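Long-range contacts in monosaccharide-transporting ATPase (Actinobacillus succinogenes, PDB 5DTE), which binds D-allose and probably serves as the periplasmic solute-binding component of a sugar ABC transporter: residues Ile153-Val159 and Tyr185-Val191; Asn216-Ile220 and Gly242-Val246. All coordinates share one frame; numbering follows the deposited sequence.

Contact 1 (Ile153-Val159 and Tyr185-Val191); sequences IGKKGNV and YPDIKIV
I188 sends one branch to V159 and the other to the K156 backbone and I153. With CG1 opposite its own carbonyl carbon (chi1 -61°), the longer arm lies against the K156 backbone, CG1 3.5 Å from K156 N, and its CD1 meets CD1 of I153 at 3.9 Å. The shorter branch, CG2, goes to V159, whose CG2 lies 3.6 Å from it; these two side chains cross at about a right angle. CG2 of V159 also reaches CG1 of I190 at 3.7 Å, so V159, I188 and I190 form one apolar face, where F182 of helix 169-182 packs on V159 and I190. On the other face N158 lies across V191, with OD1 of N158 3.6 Å from CG1 of V191, while its ND2 is bound by the N216 carbonyl. K155, itself exposed, brings its CG to the edge of the buried Y185 ring, 3.7 Å from CE1, while the Y185 hydroxyl bonds to E151. K156 NZ and D187 OD2 stay 4.0 Å apart, beyond a salt bridge. Four backbone bonds run through this packing: G157 N to D187 O, K189 N to G157 O, V159 N to K189 O and V191 N to V159 O. G157 thus straddles I188, and V159 straddles I190, the parallel register of the strands flanking helix 169-182 in a beta-alpha-beta unit of the periplasmic binding protein fold.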
loop_
_atom_site.group_PDB
_atom_site.type_symbol
_atom_site.label_atom_id
_atom_site.label_comp_id
_atom_site.label_asym_id
_atom_site.label_seq_id
_atom_site.Cartn_x
_atom_site.Cartn_y
_atom_site.Cartn_z
ATOM N N ILE A 153 -14.513 -12.640 14.000
ATOM C CA ILE A 153 -15.140 -12.182 15.237
ATOM C C ILE A 153 -16.578 -12.657 15.337
ATOM O O ILE A 153 -17.345 -12.191 16.177
ATOM C CB ILE A 153 -15.098 -10.655 15.387
ATOM C CG1 ILE A 153 -15.912 -9.964 14.293
ATOM C CG2 ILE A 153 -13.675 -10.188 15.386
ATOM C CD1 ILE A 153 -16.483 -8.599 14.727
ATOM N N GLY A 154 -16.934 -13.599 14.478
ATOM C CA GLY A 154 -18.164 -14.346 14.649
ATOM C C GLY A 154 -19.351 -13.819 13.881
ATOM O O GLY A 154 -20.481 -13.956 14.350
ATOM N N LYS A 155 -19.103 -13.233 12.706
ATOM C CA LYS A 155 -20.150 -12.597 11.896
ATOM C C LYS A 155 -20.940 -11.503 12.667
ATOM O O LYS A 155 -22.010 -11.069 12.222
ATOM C CB LYS A 155 -21.108 -13.673 11.356
ATOM C CG LYS A 155 -20.419 -14.751 10.494
ATOM C CD LYS A 155 -21.297 -15.993 10.290
ATOM C CE LYS A 155 -20.978 -16.712 8.965
ATOM N NZ LYS A 155 -20.582 -18.152 9.133
ATOM N N LYS A 156 -20.391 -11.045 13.801
ATOM C CA LYS A 156 -21.128 -10.218 14.763
ATOM C C LYS A 156 -20.190 -9.396 15.645
ATOM O O LYS A 156 -19.112 -9.867 16.026
ATOM C CB LYS A 156 -22.015 -11.104 15.640
ATOM C CG LYS A 156 -22.927 -10.361 16.609
ATOM C CD LYS A 156 -23.933 -11.284 17.306
ATOM C CE LYS A 156 -24.673 -10.551 18.426
ATOM N NZ LYS A 156 -25.478 -9.364 17.948
ATOM N N GLY A 157 -20.601 -8.172 15.974
ATOM C CA GLY A 157 -19.799 -7.333 16.841
ATOM C C GLY A 157 -19.800 -5.891 16.400
ATOM O O GLY A 157 -20.615 -5.497 15.563
ATOM N N ASN A 158 -18.904 -5.094 16.969
ATOM C CA ASN A 158 -18.737 -3.713 16.514
ATOM C C ASN A 158 -17.306 -3.501 16.065
ATOM O O ASN A 158 -16.374 -3.816 16.803
ATOM C CB ASN A 158 -19.107 -2.704 17.610
ATOM C CG ASN A 158 -20.503 -2.929 18.162
ATOM O OD1 ASN A 158 -21.493 -2.590 17.514
ATOM N ND2 ASN A 158 -20.589 -3.496 19.369
ATOM N N VAL A 159 -17.134 -2.975 14.855
ATOM C CA VAL A 159 -15.801 -2.781 14.286
ATOM C C VAL A 159 -15.401 -1.317 14.206
ATOM O O VAL A 159 -16.258 -0.429 14.063
ATOM C CB VAL A 159 -15.693 -3.376 12.861
ATOM C CG1 VAL A 159 -15.717 -4.906 12.893
ATOM C CG2 VAL A 159 -16.799 -2.829 11.983
ATOM N N TYR A 185 -22.629 -8.188 6.721
ATOM C CA TYR A 185 -22.876 -8.735 8.050
ATOM C C TYR A 185 -23.692 -7.760 8.886
ATOM O O TYR A 185 -23.114 -6.939 9.609
ATOM C CB TYR A 185 -21.551 -9.064 8.741
ATOM C CG TYR A 185 -20.735 -10.089 7.987
ATOM C CD1 TYR A 185 -20.792 -11.437 8.332
ATOM C CD2 TYR A 185 -19.929 -9.716 6.911
ATOM C CE1 TYR A 185 -20.060 -12.385 7.644
ATOM C CE2 TYR A 185 -19.195 -10.659 6.212
ATOM C CZ TYR A 185 -19.270 -11.994 6.585
ATOM O OH TYR A 185 -18.546 -12.940 5.905
ATOM N N PRO A 186 -25.040 -7.837 8.779
ATOM C CA PRO A 186 -25.972 -6.941 9.477
ATOM C C PRO A 186 -25.769 -6.920 10.988
ATOM O O PRO A 186 -26.267 -6.008 11.643
ATOM C CB PRO A 186 -27.345 -7.520 9.122
ATOM C CG PRO A 186 -27.149 -8.131 7.798
ATOM C CD PRO A 186 -25.761 -8.736 7.861
ATOM N N ASP A 187 -25.050 -7.902 11.525
ATOM C CA ASP A 187 -24.752 -7.941 12.951
ATOM C C ASP A 187 -23.374 -7.371 13.241
ATOM O O ASP A 187 -22.903 -7.417 14.384
ATOM C CB ASP A 187 -24.843 -9.365 13.492
ATOM C CG ASP A 187 -26.224 -9.705 14.003
ATOM O OD1 ASP A 187 -27.063 -8.788 14.092
ATOM O OD2 ASP A 187 -26.460 -10.885 14.337
ATOM N N ILE A 188 -22.719 -6.859 12.201
ATOM C CA ILE A 188 -21.522 -6.052 12.403
ATOM C C ILE A 188 -21.789 -4.615 11.998
ATOM O O ILE A 188 -22.289 -4.338 10.895
ATOM C CB ILE A 188 -20.301 -6.564 11.630
ATOM C CG1 ILE A 188 -19.923 -7.987 12.083
ATOM C CG2 ILE A 188 -19.149 -5.602 11.849
ATOM C CD1 ILE A 188 -18.602 -8.543 11.512
ATOM N N LYS A 189 -21.469 -3.714 12.923
ATOM C CA LYS A 189 -21.608 -2.288 12.712
ATOM C C LYS A 189 -20.265 -1.565 12.846
ATOM O O LYS A 189 -19.560 -1.698 13.861
ATOM C CB LYS A 189 -22.607 -1.692 13.703
ATOM C CG LYS A 189 -22.761 -0.196 13.538
ATOM C CD LYS A 189 -23.840 0.371 14.420
ATOM C CE LYS A 189 -24.321 1.704 13.873
ATOM N NZ LYS A 189 -25.277 2.342 14.810
ATOM N N ILE A 190 -19.914 -0.807 11.812
ATOM C CA ILE A 190 -18.821 0.150 11.898
ATOM C C ILE A 190 -19.186 1.224 12.917
ATOM O O ILE A 190 -20.097 2.001 12.684
ATOM C CB ILE A 190 -18.523 0.793 10.520
ATOM C CG1 ILE A 190 -17.932 -0.250 9.565
ATOM C CG2 ILE A 190 -17.562 1.969 10.654
ATOM C CD1 ILE A 190 -18.905 -0.780 8.568
ATOM N N VAL A 191 -18.501 1.260 14.058
ATOM C CA VAL A 191 -18.836 2.263 15.070
ATOM C C VAL A 191 -17.766 3.328 15.222
ATOM O O VAL A 191 -18.004 4.356 15.830
ATOM C CB VAL A 191 -19.083 1.640 16.460
ATOM C CG1 VAL A 191 -20.174 0.590 16.388
ATOM C CG2 VAL A 191 -17.790 1.061 17.027
#

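Contact 2 (Asn216-Ile220 and Gly242-Val246); sequences NINGI and GKVLV
V244 and I220 meet through CG1 of each, 3.8 Å apart, their side chains slanting across one another. V244 holds its CG1 opposite its backbone N (chi1 -178°), which carries that methyl over the N218-G219 peptide and on to I220. V246 packs differently: it lies alongside I220 and points the same way, with its CG2 4.0 Å from CB of I220. I217 adds a looser apolar touch, CG2 to CG1 of V244 at 4.4 Å. Two backbone hydrogen bonds fix the register of these side chains. L245 N bonds to N218 O over 2.9 Å, and I220 N bonds to L245 O over 2.7 Å with an N-H...O angle of 163°. L245 is therefore bonded on both sides of G219, as a parallel bridge requires, and the next bridge pairs I220 with V246. In the second shell, helix 225-237 covers the valine and isoleucine face: V235 touches both I220 and V244, while A228 and V232 touch V246. L245 turns to the opposite face, against L149 and A152 of helix 138-152. N218 is positioned by the neighbouring strand, through a backbone bond to N158 and weak side-chain bonds to N158 and K156. Further along the chain these strands lead toward N224 and D250 of the allose pocket. Strand 219-222, helix 225-237 and strand 245-247 form a beta-alpha-beta crossover, a repeating element of the Rossmann-like lobes of sugar-binding periplasmic proteins.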
loop_
_atom_site.group_PDB
_atom_site.type_symbol
_atom_site.label_atom_id
_atom_site.label_comp_id
_atom_site.label_asym_id
_atom_site.label_seq_id
_atom_site.Cartn_x
_atom_site.Cartn_y
_atom_site.Cartn_z
ATOM N N ASN A 216 -17.460 -1.880 23.502
ATOM C CA ASN A 216 -18.066 -2.996 22.807
ATOM C C ASN A 216 -17.444 -3.180 21.439
ATOM O O ASN A 216 -18.064 -3.717 20.519
ATOM C CB ASN A 216 -19.575 -2.800 22.696
ATOM C CG ASN A 216 -20.268 -2.906 24.041
ATOM O OD1 ASN A 216 -19.747 -3.523 24.972
ATOM N ND2 ASN A 216 -21.458 -2.320 24.144
ATOM N N ILE A 217 -16.202 -2.737 21.323
ATOM C CA ILE A 217 -15.429 -2.990 20.125
ATOM C C ILE A 217 -14.644 -4.291 20.273
ATOM O O ILE A 217 -13.957 -4.489 21.278
ATOM C CB ILE A 217 -14.488 -1.835 19.834
ATOM C CG1 ILE A 217 -15.299 -0.635 19.371
ATOM C CG2 ILE A 217 -13.494 -2.222 18.770
ATOM C CD1 ILE A 217 -14.438 0.502 18.900
ATOM N N ASN A 218 -14.768 -5.169 19.275
ATOM C CA ASN A 218 -14.171 -6.507 19.324
ATOM C C ASN A 218 -13.348 -6.834 18.077
ATOM O O ASN A 218 -12.825 -7.944 17.948
ATOM C CB ASN A 218 -15.257 -7.590 19.526
ATOM C CG ASN A 218 -16.183 -7.778 18.297
ATOM O OD1 ASN A 218 -16.337 -6.892 17.455
ATOM N ND2 ASN A 218 -16.813 -8.945 18.218
ATOM N N GLY A 219 -13.237 -5.859 17.171
ATOM C CA GLY A 219 -12.520 -6.023 15.913
ATOM C C GLY A 219 -11.997 -4.720 15.312
ATOM O O GLY A 219 -12.723 -3.719 15.248
ATOM N N ILE A 220 -10.739 -4.724 14.867
ATOM C CA ILE A 220 -10.133 -3.523 14.286
ATOM C C ILE A 220 -9.549 -3.718 12.889
ATOM O O ILE A 220 -8.578 -4.453 12.684
ATOM C CB ILE A 220 -9.010 -2.960 15.166
ATOM C CG1 ILE A 220 -9.550 -2.557 16.540
ATOM C CG2 ILE A 220 -8.388 -1.767 14.479
ATOM C CD1 ILE A 220 -8.491 -2.135 17.480
ATOM N N GLY A 242 -6.787 -10.906 22.659
ATOM C CA GLY A 242 -7.669 -12.041 22.440
ATOM C C GLY A 242 -9.139 -11.671 22.356
ATOM O O GLY A 242 -9.951 -12.453 21.851
ATOM N N LYS A 243 -9.476 -10.472 22.830
ATOM C CA LYS A 243 -10.860 -10.026 22.930
ATOM C C LYS A 243 -11.204 -9.050 21.811
ATOM O O LYS A 243 -12.369 -8.832 21.499
ATOM C CB LYS A 243 -11.111 -9.395 24.302
ATOM C CG LYS A 243 -11.576 -10.397 25.371
ATOM C CD LYS A 243 -10.852 -10.267 26.700
ATOM C CE LYS A 243 -11.242 -11.429 27.621
ATOM N NZ LYS A 243 -11.021 -11.174 29.102
ATOM N N VAL A 244 -10.182 -8.467 21.200
ATOM C CA VAL A 244 -10.371 -7.676 19.983
ATOM C C VAL A 244 -9.406 -8.179 18.914
ATOM O O VAL A 244 -8.197 -8.278 19.142
ATOM C CB VAL A 244 -10.148 -6.147 20.208
ATOM C CG1 VAL A 244 -10.405 -5.386 18.927
ATOM C CG2 VAL A 244 -11.033 -5.612 21.319
ATOM N N LEU A 245 -9.942 -8.507 17.750
ATOM C CA LEU A 245 -9.115 -9.022 16.670
ATOM C C LEU A 245 -8.809 -7.928 15.649
ATOM O O LEU A 245 -9.677 -7.142 15.277
ATOM C CB LEU A 245 -9.795 -10.214 16.000
ATOM C CG LEU A 245 -10.316 -11.261 16.983
ATOM C CD1 LEU A 245 -10.990 -12.431 16.245
ATOM C CD2 LEU A 245 -9.189 -11.730 17.887
ATOM N N VAL A 246 -7.562 -7.895 15.202
ATOM C CA VAL A 246 -7.059 -6.824 14.358
ATOM C C VAL A 246 -6.655 -7.397 12.991
ATOM O O VAL A 246 -6.109 -8.501 12.916
ATOM C CB VAL A 246 -5.870 -6.108 15.076
ATOM C CG1 VAL A 246 -5.244 -4.988 14.233
ATOM C CG2 VAL A 246 -6.332 -5.581 16.437
#

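How the contacts relate
Both contacts lie in one four-stranded parallel sheet, their centres 10 Å apart, and each joins an outermost strand to an inner one. Contact 1 ties 188-195 to 157-163, contact 2 ties 245-247 to 219-222, and the inner strands are neighbours. The seam between the contacts combines hydrogen bonds between their asparagines with apolar packing, as of V191 on I217. Contact 1 is only partly buried, covers 569 Å² and mixes four backbone bonds with exposed lysines and an aspartate, and a buried tyrosine, at its turn end. Contact 2 is mostly buried, covers 299 Å² and relies on two backbone bonds and branched aliphatic side chains.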